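AclR protein (Streptomyces galilaeus, PDB 2GEY) is a putative hydroxylase that probably acts in the biosynthesis of aromatic polyketide antibiotics. Local coordinates at residues V14-R19 against S23-H28; K27-D32 against A45-L50; G53-K56 against D60-L63; K66-M69 against R74-L77; N122-L127 against G131-V136. All coordinates share one frame; numbering follows the deposited sequence. Where two conformers were deposited one is given.

In the fold
Contact 1 is the most buried of the five. It joins the end of helix 3-18 to helix 23-26 and is apolar across its segments. Contact 2 continues from it along the chain and is a smaller, apolar meeting at the surface. Contacts 2 and 3 both use helix 44-57, with centres about 17 Å apart. Contacts 3 and 4 are partly buried and share strand 62-71, to which N18 of contact 1 bonds. Contact 4 pairs this strand with strand 74-84 through backbone hydrogen bonds. Contact 5, across the chain's centre from contacts 1, 2 and 4, is at the surface. It sits at the end of helix 124-129 and mixes backbone bonds with leucine packing. Contacts 4 and 5 reach the second subunit.

Contact 1. Residues V14-R19 against S23-H28; sequences VAAWNR and SGIIKH
A16 and W17 on the last turns of helix 3-18 meet G24 and I25 of the short helix 23-26. A short link, R19 to L22, joins the two helices in the helical part of the alpha+beta barrel, a fold shared by SnoaL-like proteins. The backbones are close, with the CA atoms of A16 and G24 5.2 Å apart.

The main interaction is CH-pi. I25 CD1 sits over one face of the W17 indole, 3.3 Å from the centroid of its five-membered ring. It is only 7° off the ring normal, so the methyl lies almost directly above this ring. The CG1 branch of I25 is anti to the carbonyl carbon (chi1 -58°), and this carries CD1 over the indole. CD1 is equally close to two ring atoms and lies 3.4 Å from W17 NE1.

The second interaction is van der Waals packing. The methyl of A16 rests on the backbone carbonyl carbon of G24. It also makes an apolar contact with the root of the I25 branch, with A16 CB 3.7 Å from I25 CG1. M51 of helix 44-57 touches both W17 and I25. A glycerol and a tetraethylene glycol, probably from the crystallisation liquor, lie beside W17 and may mark a pocket there.

The polar part is at the outer end. R19 forms a salt bridge with D21 in the link, and D21 also holds the hydroxyl of S23. The guanidinium of R19 lies with one face over A16 CA, and its NH2 is 4.3 Å from G24 CA.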
# COMPACT_ATOMS: atom_id res chain seq x y z
N VAL A 14 -7.30 0.03 17.40
CA VAL A 14 -5.83 -0.15 17.41
C VAL A 14 -5.35 -0.59 18.81
O VAL A 14 -4.56 -1.53 18.95
CB VAL A 14 -5.09 1.14 16.96
CG1 VAL A 14 -3.59 1.01 17.13
CG2 VAL A 14 -5.41 1.47 15.50
N ALA A 15 -5.85 0.08 19.84
CA ALA A 15 -5.46 -0.25 21.22
C ALA A 15 -5.83 -1.70 21.54
O ALA A 15 -5.06 -2.39 22.20
CB ALA A 15 -6.09 0.69 22.21
N ALA A 16 -6.99 -2.15 21.07
CA ALA A 16 -7.44 -3.53 21.25
C ALA A 16 -6.45 -4.52 20.62
O ALA A 16 -6.07 -5.51 21.25
CB ALA A 16 -8.83 -3.73 20.68
N TRP A 17 -6.05 -4.25 19.37
CA TRP A 17 -5.00 -5.04 18.72
C TRP A 17 -3.76 -5.09 19.61
O TRP A 17 -3.16 -6.14 19.78
CB TRP A 17 -4.61 -4.44 17.37
CG TRP A 17 -5.36 -5.04 16.21
CD1 TRP A 17 -6.20 -4.41 15.36
CD2 TRP A 17 -5.31 -6.41 15.79
NE1 TRP A 17 -6.69 -5.29 14.43
CE2 TRP A 17 -6.17 -6.53 14.67
CE3 TRP A 17 -4.63 -7.54 16.24
CZ2 TRP A 17 -6.35 -7.74 14.00
CZ3 TRP A 17 -4.82 -8.74 15.58
CH2 TRP A 17 -5.67 -8.83 14.47
N ASN A 18 -3.38 -3.94 20.15
CA ASN A 18 -2.11 -3.82 20.85
C ASN A 18 -2.08 -4.44 22.24
O ASN A 18 -0.99 -4.62 22.81
CB ASN A 18 -1.66 -2.36 20.90
CG ASN A 18 -1.06 -1.89 19.58
OD1 ASN A 18 -0.60 -2.71 18.77
ND2 ASN A 18 -1.03 -0.58 19.37
N ARG A 19 -3.25 -4.76 22.78
CA ARG A 19 -3.35 -5.61 23.97
C ARG A 19 -3.84 -7.02 23.62
O ARG A 19 -4.15 -7.83 24.51
CB ARG A 19 -4.21 -4.95 25.06
CG ARG A 19 -5.62 -4.74 24.69
CD ARG A 19 -6.49 -4.32 25.90
NE ARG A 19 -7.87 -4.33 25.47
CZ ARG A 19 -8.49 -3.31 24.87
NH1 ARG A 19 -7.88 -2.15 24.71
NH2 ARG A 19 -9.74 -3.47 24.47
N SER A 23 -11.86 -9.34 20.76
CA SER A 23 -13.24 -8.96 21.11
C SER A 23 -13.40 -7.44 21.13
O SER A 23 -14.47 -6.92 20.78
CB SER A 23 -13.65 -9.55 22.47
OG SER A 23 -13.12 -8.78 23.54
N GLY A 24 -12.34 -6.73 21.53
CA GLY A 24 -12.33 -5.26 21.58
C GLY A 24 -12.30 -4.58 20.23
O GLY A 24 -12.53 -3.38 20.13
N ILE A 25 -12.00 -5.34 19.18
CA ILE A 25 -12.09 -4.85 17.82
C ILE A 25 -13.49 -5.13 17.28
O ILE A 25 -14.19 -4.23 16.83
CB ILE A 25 -11.04 -5.55 16.92
CG1 ILE A 25 -9.63 -5.33 17.46
CG2 ILE A 25 -11.16 -5.07 15.48
CD1 ILE A 25 -8.66 -6.35 16.99
N ILE A 26 -13.91 -6.39 17.36
CA ILE A 26 -15.15 -6.83 16.72
C ILE A 26 -16.39 -6.19 17.36
O ILE A 26 -17.45 -6.09 16.73
CB ILE A 26 -15.21 -8.39 16.68
CG1 ILE A 26 -14.11 -8.92 15.74
CG2 ILE A 26 -16.57 -8.89 16.24
CD1 ILE A 26 -13.68 -10.34 16.01
N LYS A 27 -16.26 -5.75 18.61
CA LYS A 27 -17.40 -5.10 19.29
C LYS A 27 -17.84 -3.81 18.59
O LYS A 27 -18.95 -3.33 18.80
CB LYS A 27 -17.07 -4.81 20.75
CG LYS A 27 -16.00 -3.78 20.97
CD LYS A 27 -15.63 -3.66 22.43
CE LYS A 27 -16.64 -2.87 23.22
NZ LYS A 27 -16.11 -2.52 24.57
N HIS A 28 -16.95 -3.25 17.77
CA HIS A 28 -17.24 -2.01 17.05
C HIS A 28 -17.80 -2.25 15.65
O HIS A 28 -18.16 -1.31 14.95
CB HIS A 28 -15.98 -1.16 16.95
CG HIS A 28 -15.50 -0.67 18.28
ND1 HIS A 28 -16.21 0.24 19.03
CD2 HIS A 28 -14.41 -0.99 19.01
CE1 HIS A 28 -15.55 0.49 20.15
NE2 HIS A 28 -14.46 -0.25 20.16

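Contact 2. Residues K27-D32 against A45-L50; sequences KHWSPD and ADMVKL
The six-membered ring of W29 meets M47 and V48 on helix 44-57. The contact joins the short strand 29-30, which follows helix 23-26, to helix 44-57 at the surface of the helical part of the alpha+beta barrel. The backbones stay well apart, with the CA atoms of W29 and V48 11.5 Å from each other. The indole spans this gap.

W29 and M47 cross at about a right angle. The contact atom is W29 CH2, 3.9 Å from M47 CG. With CG anti to the backbone N (chi1 -173°), M47 sets its methylene against the ring. The chain then bends at chi2 and chi3, and its end leads away. V48 approaches at a slant with one methyl. Its CG2 is 3.9 Å from W29 CZ3 and nearly as close to CH2, so two neighbouring ring carbons share it.

W29 also stacks edge-to-face with H35 and touches M13 of helix 3-18. Just after W29 the chain turns a corner. S30 marks it with an ST turn, in which S30 OG accepts from D32 N at 2.9 Å.

Across the two segments the contact is wholly apolar. It rests on dispersion between the indole carbons and aliphatic groups, so its strength depends on fit and not on bond direction.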
# COMPACT_ATOMS: atom_id res chain seq x y z
N LYS A 27 -16.26 -5.75 18.61
CA LYS A 27 -17.40 -5.10 19.29
C LYS A 27 -17.84 -3.81 18.59
O LYS A 27 -18.95 -3.33 18.80
CB LYS A 27 -17.07 -4.81 20.75
CG LYS A 27 -16.00 -3.78 20.97
CD LYS A 27 -15.63 -3.66 22.43
CE LYS A 27 -16.64 -2.87 23.22
NZ LYS A 27 -16.11 -2.52 24.57
N HIS A 28 -16.95 -3.25 17.77
CA HIS A 28 -17.24 -2.01 17.05
C HIS A 28 -17.80 -2.25 15.65
O HIS A 28 -18.16 -1.31 14.95
CB HIS A 28 -15.98 -1.16 16.95
CG HIS A 28 -15.50 -0.67 18.28
ND1 HIS A 28 -16.21 0.24 19.03
CD2 HIS A 28 -14.41 -0.99 19.01
CE1 HIS A 28 -15.55 0.49 20.15
NE2 HIS A 28 -14.46 -0.25 20.16
N TRP A 29 -17.87 -3.52 15.25
CA TRP A 29 -18.41 -3.87 13.94
C TRP A 29 -19.91 -3.88 13.97
O TRP A 29 -20.52 -4.41 14.91
CB TRP A 29 -17.95 -5.26 13.53
CG TRP A 29 -16.51 -5.41 13.24
CD1 TRP A 29 -15.54 -4.47 13.35
CD2 TRP A 29 -15.87 -6.61 12.82
NE1 TRP A 29 -14.33 -5.01 12.99
CE2 TRP A 29 -14.51 -6.33 12.67
CE3 TRP A 29 -16.33 -7.90 12.53
CZ2 TRP A 29 -13.59 -7.30 12.25
CZ3 TRP A 29 -15.42 -8.86 12.12
CH2 TRP A 29 -14.06 -8.55 11.99
N SER A 30 -20.53 -3.33 12.93
CA SER A 30 -21.96 -3.53 12.73
C SER A 30 -22.23 -5.01 12.45
O SER A 30 -21.40 -5.70 11.87
CB SER A 30 -22.46 -2.70 11.55
OG SER A 30 -23.76 -3.10 11.15
N PRO A 31 -23.42 -5.50 12.85
CA PRO A 31 -23.86 -6.81 12.38
C PRO A 31 -23.86 -6.95 10.85
O PRO A 31 -23.73 -8.06 10.34
CB PRO A 31 -25.29 -6.91 12.90
CG PRO A 31 -25.36 -5.97 14.04
CD PRO A 31 -24.40 -4.87 13.74
N ASP A 32 -24.02 -5.83 10.15
CA ASP A 32 -24.10 -5.84 8.68
C ASP A 32 -22.81 -5.41 8.00
O ASP A 32 -22.81 -5.08 6.81
CB ASP A 32 -25.24 -4.93 8.24
CG ASP A 32 -26.56 -5.30 8.88
OD1 ASP A 32 -26.96 -6.48 8.79
OD2 ASP A 32 -27.20 -4.40 9.47
N ALA A 45 -16.60 -14.19 8.87
CA ALA A 45 -16.09 -15.47 9.36
C ALA A 45 -14.63 -15.65 8.97
O ALA A 45 -13.80 -16.01 9.80
CB ALA A 45 -16.92 -16.61 8.83
N ASP A 46 -14.31 -15.39 7.70
CA ASP A 46 -12.94 -15.53 7.22
C ASP A 46 -12.04 -14.45 7.81
O ASP A 46 -10.88 -14.72 8.13
CB ASP A 46 -12.90 -15.48 5.69
CG ASP A 46 -13.47 -16.75 5.04
OD1 ASP A 46 -13.89 -17.67 5.77
OD2 ASP A 46 -13.49 -16.83 3.80
N MET A 47 -12.57 -13.24 7.96
CA MET A 47 -11.80 -12.14 8.53
C MET A 47 -11.37 -12.48 9.96
O MET A 47 -10.20 -12.35 10.32
CB MET A 47 -12.63 -10.86 8.52
CG MET A 47 -11.87 -9.62 8.96
SD MET A 47 -10.40 -9.25 7.98
CE MET A 47 -11.02 -9.47 6.32
N VAL A 48 -12.31 -12.94 10.78
CA VAL A 48 -12.00 -13.29 12.16
C VAL A 48 -10.97 -14.43 12.21
O VAL A 48 -10.06 -14.39 13.03
CB VAL A 48 -13.27 -13.64 12.97
CG1 VAL A 48 -12.89 -14.20 14.35
CG2 VAL A 48 -14.14 -12.40 13.13
N LYS A 49 -11.09 -15.42 11.32
CA LYS A 49 -10.11 -16.50 11.25
C LYS A 49 -8.71 -15.99 10.93
O LYS A 49 -7.73 -16.50 11.49
CB LYS A 49 -10.52 -17.55 10.22
CG LYS A 49 -11.70 -18.37 10.66
CD LYS A 49 -12.12 -19.38 9.61
CE LYS A 49 -13.48 -19.97 9.95
NZ LYS A 49 -13.86 -21.04 8.98
N LEU A 50 -8.60 -15.01 10.04
CA LEU A 50 -7.31 -14.42 9.68
C LEU A 50 -6.74 -13.65 10.86
O LEU A 50 -5.53 -13.65 11.08
CB LEU A 50 -7.44 -13.48 8.48
CG LEU A 50 -7.73 -14.15 7.14
CD1 LEU A 50 -8.12 -13.09 6.12
CD2 LEU A 50 -6.51 -14.94 6.67

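Contact 3. Residues G53-K56 against D60-L63; sequences GGLK and DLQL
L55 of helix 44-57 and L61, just ahead of strand 62-71, meet by one methyl each. L55 CD1 and L61 CD2 are 4.0 Å apart, and the two side chains cross at about a right angle. This is the close part of the contact. L55 has CG anti to its backbone N (chi1 -161°), which brings its end nearer to L61. L61 takes the crowded position between its own N and carbonyl carbon (chi1 65°), and its side chain reaches back to the helix. The same L61 CD2 lies 4.3 Å from G54 O, so the leucine also brushes the helix backbone. L61 is buried, and W17 and A83 touch it as well.

The rest of the contact is looser. The nearest CA atoms, of L55 and L61, are 7.3 Å apart. A tetraethylene glycol, probably from the crystallisation liquor, lies close to G54 on the helix.

On the strand side there are polar bonds. Q62 NE2 donates to L61 O at 3.0 Å, from a position tilted out of the carbonyl plane. The bond is bent, with 138° at the hydrogen. W20 NE1 bonds to the same L61 O, and Q62 NE2 has N18 O as a further partner.

The contact joins helix 44-57 to the start of strand 62-71, outermost in this chain's sheet. Helices packed against a strongly curved sheet are the hallmark of the cone-shaped NTF2-like fold.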
# COMPACT_ATOMS: atom_id res chain seq x y z
N GLY A 53 -5.58 -16.31 13.43
CA GLY A 53 -4.38 -16.97 12.93
C GLY A 53 -3.17 -16.05 12.96
O GLY A 53 -2.06 -16.47 13.28
N GLY A 54 -3.40 -14.78 12.63
CA GLY A 54 -2.35 -13.78 12.66
C GLY A 54 -1.83 -13.55 14.07
O GLY A 54 -0.62 -13.49 14.29
N LEU A 55 -2.75 -13.45 15.02
CA LEU A 55 -2.37 -13.27 16.42
C LEU A 55 -1.61 -14.47 16.97
O LEU A 55 -0.67 -14.31 17.76
CB LEU A 55 -3.63 -13.00 17.26
CG LEU A 55 -3.48 -12.36 18.63
CD1 LEU A 55 -2.50 -11.20 18.63
CD2 LEU A 55 -4.86 -11.89 19.11
N LYS A 56 -1.98 -15.67 16.56
CA LYS A 56 -1.26 -16.88 16.98
C LYS A 56 0.18 -16.91 16.46
O LYS A 56 1.11 -17.27 17.18
CB LYS A 56 -2.00 -18.13 16.51
CG LYS A 56 -1.45 -19.40 17.11
CD LYS A 56 -2.06 -20.66 16.48
CE LYS A 56 -1.18 -21.88 16.75
NZ LYS A 56 0.17 -21.78 16.08
N ASP A 60 3.02 -11.14 19.84
CA ASP A 60 3.48 -9.90 20.44
C ASP A 60 3.34 -8.72 19.49
O ASP A 60 3.99 -7.68 19.66
CB ASP A 60 4.94 -10.06 20.87
CG ASP A 60 5.88 -10.39 19.72
OD1 ASP A 60 5.44 -10.52 18.56
OD2 ASP A 60 7.08 -10.54 20.00
N LEU A 61 2.50 -8.86 18.47
CA LEU A 61 2.45 -7.85 17.43
C LEU A 61 2.04 -6.49 18.00
O LEU A 61 1.32 -6.41 19.00
CB LEU A 61 1.52 -8.26 16.28
CG LEU A 61 0.03 -8.41 16.58
CD1 LEU A 61 -0.70 -7.06 16.52
CD2 LEU A 61 -0.60 -9.41 15.61
N GLN A 62 2.56 -5.44 17.38
CA GLN A 62 2.22 -4.07 17.76
C GLN A 62 1.94 -3.26 16.51
O GLN A 62 2.66 -3.38 15.51
CB GLN A 62 3.38 -3.43 18.55
CG GLN A 62 3.56 -3.99 19.94
CD GLN A 62 2.46 -3.54 20.88
OE1 GLN A 62 2.42 -2.38 21.29
NE2 GLN A 62 1.54 -4.46 21.21
N LEU A 63 0.87 -2.46 16.57
CA LEU A 63 0.49 -1.56 15.49
C LEU A 63 0.96 -0.16 15.83
O LEU A 63 0.63 0.35 16.90
CB LEU A 63 -1.02 -1.51 15.32
CG LEU A 63 -1.69 -2.65 14.56
CD1 LEU A 63 -1.39 -3.98 15.20
CD2 LEU A 63 -3.18 -2.40 14.50

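Contact 4. Residues K66-M69 against R74-L77; sequences KSIM and RVAL
I68 and V75 both send their CG1 branch anti to the backbone N, with chi1 -176° and -178°. The two branches then meet across neighbouring strands, with I68 CG1 3.8 Å from V75 CG1. The extended end of I68 also runs beside L77, whose side chain points the same way, and I68 CD1 is 3.9 Å from L77 CD2. These three residues share one face of the sheet, which packs on helix 3-18.

The segments form an antiparallel hairpin, with 174° between their directions. M69 and A76 are the hydrogen-bonded pair. M69 N donates to A76 O at 2.9 Å. A76 N donates to M69 O at 2.8 Å. I68 and L77 are a non-hydrogen-bonded pair. CA-H...O contacts accompany the pairing, such as L77 CA to S67 O at 3.3 Å. Next to this, K66 and S67 both face R78 in a classic beta bulge.

M69 and A76 lie on the other face, toward the second subunit. In one of the two conformers of S67, a water donates to S67 OG at 2.7 Å and to A76 O at 3.0 Å, bridging the strands. That OG also bonds to E106 of the second subunit. R74 forms a salt bridge with E106 of its own chain and also bonds to I68 O of the second subunit.

The two faces therefore differ. One is apolar and packs against helix 3-18. The other mixes M69 and A76 with polar S67 and R74 at the subunit interface, where R74 and M69 join two copies of the protein.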
# COMPACT_ATOMS: atom_id res chain seq x y z
N LYS A 66 0.99 5.46 11.76
CA LYS A 66 1.85 6.46 11.12
C LYS A 66 1.06 7.69 10.71
O LYS A 66 1.58 8.82 10.70
CB LYS A 66 2.54 5.86 9.90
CG LYS A 66 3.36 4.59 10.16
CD LYS A 66 4.46 4.79 11.20
CE LYS A 66 5.53 5.73 10.75
NZ LYS A 66 6.71 5.72 11.69
N SER A 67 -0.18 7.47 10.31
CA SER A 67 -1.07 8.57 9.96
C SER A 67 -2.52 8.15 10.12
O SER A 67 -2.86 6.99 9.97
CB SER A 67 -0.81 9.06 8.53
OG SER A 67 -1.53 8.28 7.58
N ILE A 68 -3.36 9.13 10.44
CA ILE A 68 -4.80 8.92 10.55
C ILE A 68 -5.49 10.10 9.88
O ILE A 68 -5.03 11.24 9.97
CB ILE A 68 -5.24 8.67 12.03
CG1 ILE A 68 -6.74 8.37 12.09
CG2 ILE A 68 -4.88 9.84 12.95
CD1 ILE A 68 -7.16 7.73 13.40
N MET A 69 -6.56 9.82 9.15
CA MET A 69 -7.27 10.83 8.39
C MET A 69 -8.74 10.51 8.48
O MET A 69 -9.11 9.34 8.54
CB MET A 69 -6.80 10.77 6.94
CG MET A 69 -7.35 11.85 6.06
SD MET A 69 -6.72 11.69 4.37
CE MET A 69 -4.96 11.61 4.69
N ARG A 74 -15.95 8.39 7.09
CA ARG A 74 -14.83 7.48 6.94
C ARG A 74 -13.59 7.90 7.73
O ARG A 74 -13.37 9.08 8.00
CB ARG A 74 -14.47 7.36 5.46
CG ARG A 74 -15.52 6.65 4.63
CD ARG A 74 -15.11 6.55 3.17
NE ARG A 74 -15.18 7.85 2.50
CZ ARG A 74 -14.18 8.44 1.82
NH1 ARG A 74 -12.99 7.88 1.68
NH2 ARG A 74 -14.40 9.62 1.27
N VAL A 75 -12.77 6.90 8.06
CA VAL A 75 -11.47 7.10 8.68
C VAL A 75 -10.49 6.16 7.98
O VAL A 75 -10.86 5.03 7.64
CB VAL A 75 -11.49 6.79 10.19
CG1 VAL A 75 -10.12 7.06 10.82
CG2 VAL A 75 -12.59 7.58 10.89
N ALA A 76 -9.26 6.63 7.75
CA ALA A 76 -8.19 5.80 7.18
C ALA A 76 -6.94 5.90 8.06
O ALA A 76 -6.56 7.00 8.49
CB ALA A 76 -7.86 6.23 5.76
N LEU A 77 -6.31 4.76 8.30
CA LEU A 77 -5.13 4.68 9.15
C LEU A 77 -4.03 4.00 8.36
O LEU A 77 -4.25 2.92 7.81
CB LEU A 77 -5.39 3.85 10.40
CG LEU A 77 -6.48 4.40 11.32
CD1 LEU A 77 -7.83 3.86 10.91
CD2 LEU A 77 -6.19 4.03 12.75
O HOH W 1 -4.18 8.08 6.98

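Contact 5. Residues N122-L127 against G131-V136; sequences NMRPLL and GKLPDV
L127 meets K132 and L133 where the chain turns back from helix 124-129. This helix follows strand 113-122, and the returning loop leads to helix 138-155. Backbone hydrogen bonds do much of the work. L127 O accepts from two amides. K132 N donates at 2.8 Å from L127 O, almost in line with the carbonyl. L133 N is 3.3 Å from L127 O and comes from above the carbonyl plane, 62° out of it. G131 has a positive phi of 79°, and the turn is a Schellman motif that ends the helix. At the start of the helix, N122 OD1 accepts from R124 N at 3.0 Å, an Asx turn.

Apolar contacts fill the angle between helix and returning chain. L133 CD1 lies 3.8 Å from L127 CB and also approaches CD1 of that leucine. L133 has CG anti to its carbonyl carbon (chi1 -62°), and its branch crosses L127 at a slant. R124 crosses L133 at about a right angle, with its CG 4.1 Å from L133 CD1. A second branch of L127, CD2, rests 4.0 Å from K132 CB, and the bent lysine chain then leads away.

Charged and subunit contacts lie further out. R124 NH1 forms a salt bridge with E38 of the second subunit, and N122 ND2 bonds to the same glutamate. L127 and L133 also pack on L133 of the second subunit.

The chemistry thus divides in two. Bonds to one carbonyl oxygen hold the backbone in its turn and satisfy L127 O near the helix end, while the leucines gathered by that turn offer an apolar surface to the partner chain.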
# COMPACT_ATOMS: atom_id res chain seq x y z
N ASN A 122 0.55 -4.41 2.48
CA ASN A 122 1.85 -4.70 1.91
C ASN A 122 2.61 -5.65 2.81
O ASN A 122 3.22 -5.22 3.80
CB ASN A 122 2.67 -3.42 1.72
CG ASN A 122 4.09 -3.72 1.27
OD1 ASN A 122 4.34 -4.75 0.67
ND2 ASN A 122 5.02 -2.82 1.58
N MET A 123 2.59 -6.93 2.44
CA MET A 123 3.29 -7.97 3.19
C MET A 123 4.69 -8.24 2.62
O MET A 123 5.40 -9.14 3.08
CB MET A 123 2.49 -9.26 3.18
CG MET A 123 1.12 -9.15 3.82
SD MET A 123 0.84 -10.45 5.01
CE MET A 123 1.48 -9.62 6.45
N ARG A 124 5.12 -7.45 1.64
CA ARG A 124 6.42 -7.70 1.02
C ARG A 124 7.56 -7.97 2.03
O ARG A 124 8.24 -8.99 1.91
CB ARG A 124 6.79 -6.56 0.05
CG ARG A 124 7.97 -6.88 -0.86
CD ARG A 124 8.69 -5.60 -1.30
NE ARG A 124 9.37 -4.97 -0.18
CZ ARG A 124 10.54 -5.37 0.32
NH1 ARG A 124 11.06 -4.74 1.36
NH2 ARG A 124 11.22 -6.37 -0.24
N PRO A 125 7.75 -7.10 3.04
CA PRO A 125 8.87 -7.30 3.97
C PRO A 125 8.74 -8.60 4.77
O PRO A 125 9.74 -9.25 5.07
CB PRO A 125 8.79 -6.09 4.92
CG PRO A 125 7.85 -5.15 4.31
CD PRO A 125 6.95 -5.91 3.40
N LEU A 126 7.51 -8.96 5.11
CA LEU A 126 7.26 -10.21 5.82
C LEU A 126 7.52 -11.41 4.91
O LEU A 126 8.11 -12.41 5.35
CB LEU A 126 5.81 -10.26 6.33
CG LEU A 126 5.39 -11.53 7.08
CD1 LEU A 126 6.27 -11.76 8.30
CD2 LEU A 126 3.93 -11.43 7.48
N LEU A 127 7.10 -11.31 3.66
CA LEU A 127 7.33 -12.39 2.70
C LEU A 127 8.82 -12.66 2.50
O LEU A 127 9.22 -13.82 2.34
CB LEU A 127 6.65 -12.10 1.36
CG LEU A 127 5.12 -12.08 1.39
CD1 LEU A 127 4.57 -11.41 0.13
CD2 LEU A 127 4.55 -13.48 1.56
N GLY A 131 10.98 -16.08 3.67
CA GLY A 131 11.66 -16.78 2.58
C GLY A 131 10.82 -17.03 1.35
O GLY A 131 11.20 -17.83 0.48
N LYS A 132 9.68 -16.35 1.25
CA LYS A 132 8.78 -16.50 0.10
C LYS A 132 9.26 -15.66 -1.07
O LYS A 132 8.94 -15.95 -2.22
CB LYS A 132 7.36 -16.08 0.47
CG LYS A 132 6.73 -16.88 1.60
CD LYS A 132 6.52 -18.33 1.21
CE LYS A 132 5.50 -19.01 2.11
NZ LYS A 132 4.15 -18.42 1.93
N LEU A 133 9.98 -14.58 -0.76
CA LEU A 133 10.64 -13.75 -1.76
C LEU A 133 12.12 -13.65 -1.44
O LEU A 133 12.51 -13.71 -0.28
CB LEU A 133 10.03 -12.35 -1.78
CG LEU A 133 8.55 -12.26 -2.13
CD1 LEU A 133 8.06 -10.84 -1.93
CD2 LEU A 133 8.31 -12.71 -3.56
N PRO A 134 12.96 -13.47 -2.48
CA PRO A 134 14.39 -13.37 -2.24
C PRO A 134 14.76 -12.16 -1.40
O PRO A 134 14.14 -11.11 -1.52
CB PRO A 134 14.98 -13.21 -3.64
CG PRO A 134 13.93 -13.64 -4.58
CD PRO A 134 12.63 -13.36 -3.91
N ASP A 135 15.78 -12.32 -0.55
CA ASP A 135 16.31 -11.23 0.25
C ASP A 135 17.52 -10.64 -0.47
O ASP A 135 18.64 -11.14 -0.34
CB ASP A 135 16.71 -11.75 1.64
CG ASP A 135 16.98 -10.64 2.64
OD1 ASP A 135 16.90 -9.45 2.27
OD2 ASP A 135 17.26 -10.97 3.81
N VAL A 136 17.29 -9.58 -1.24
CA VAL A 136 18.34 -8.98 -2.08
C VAL A 136 18.75 -7.62 -1.53
O VAL A 136 17.90 -6.74 -1.39
CB VAL A 136 17.89 -8.83 -3.54
CG1 VAL A 136 19.08 -8.46 -4.43
CG2 VAL A 136 17.23 -10.11 -4.04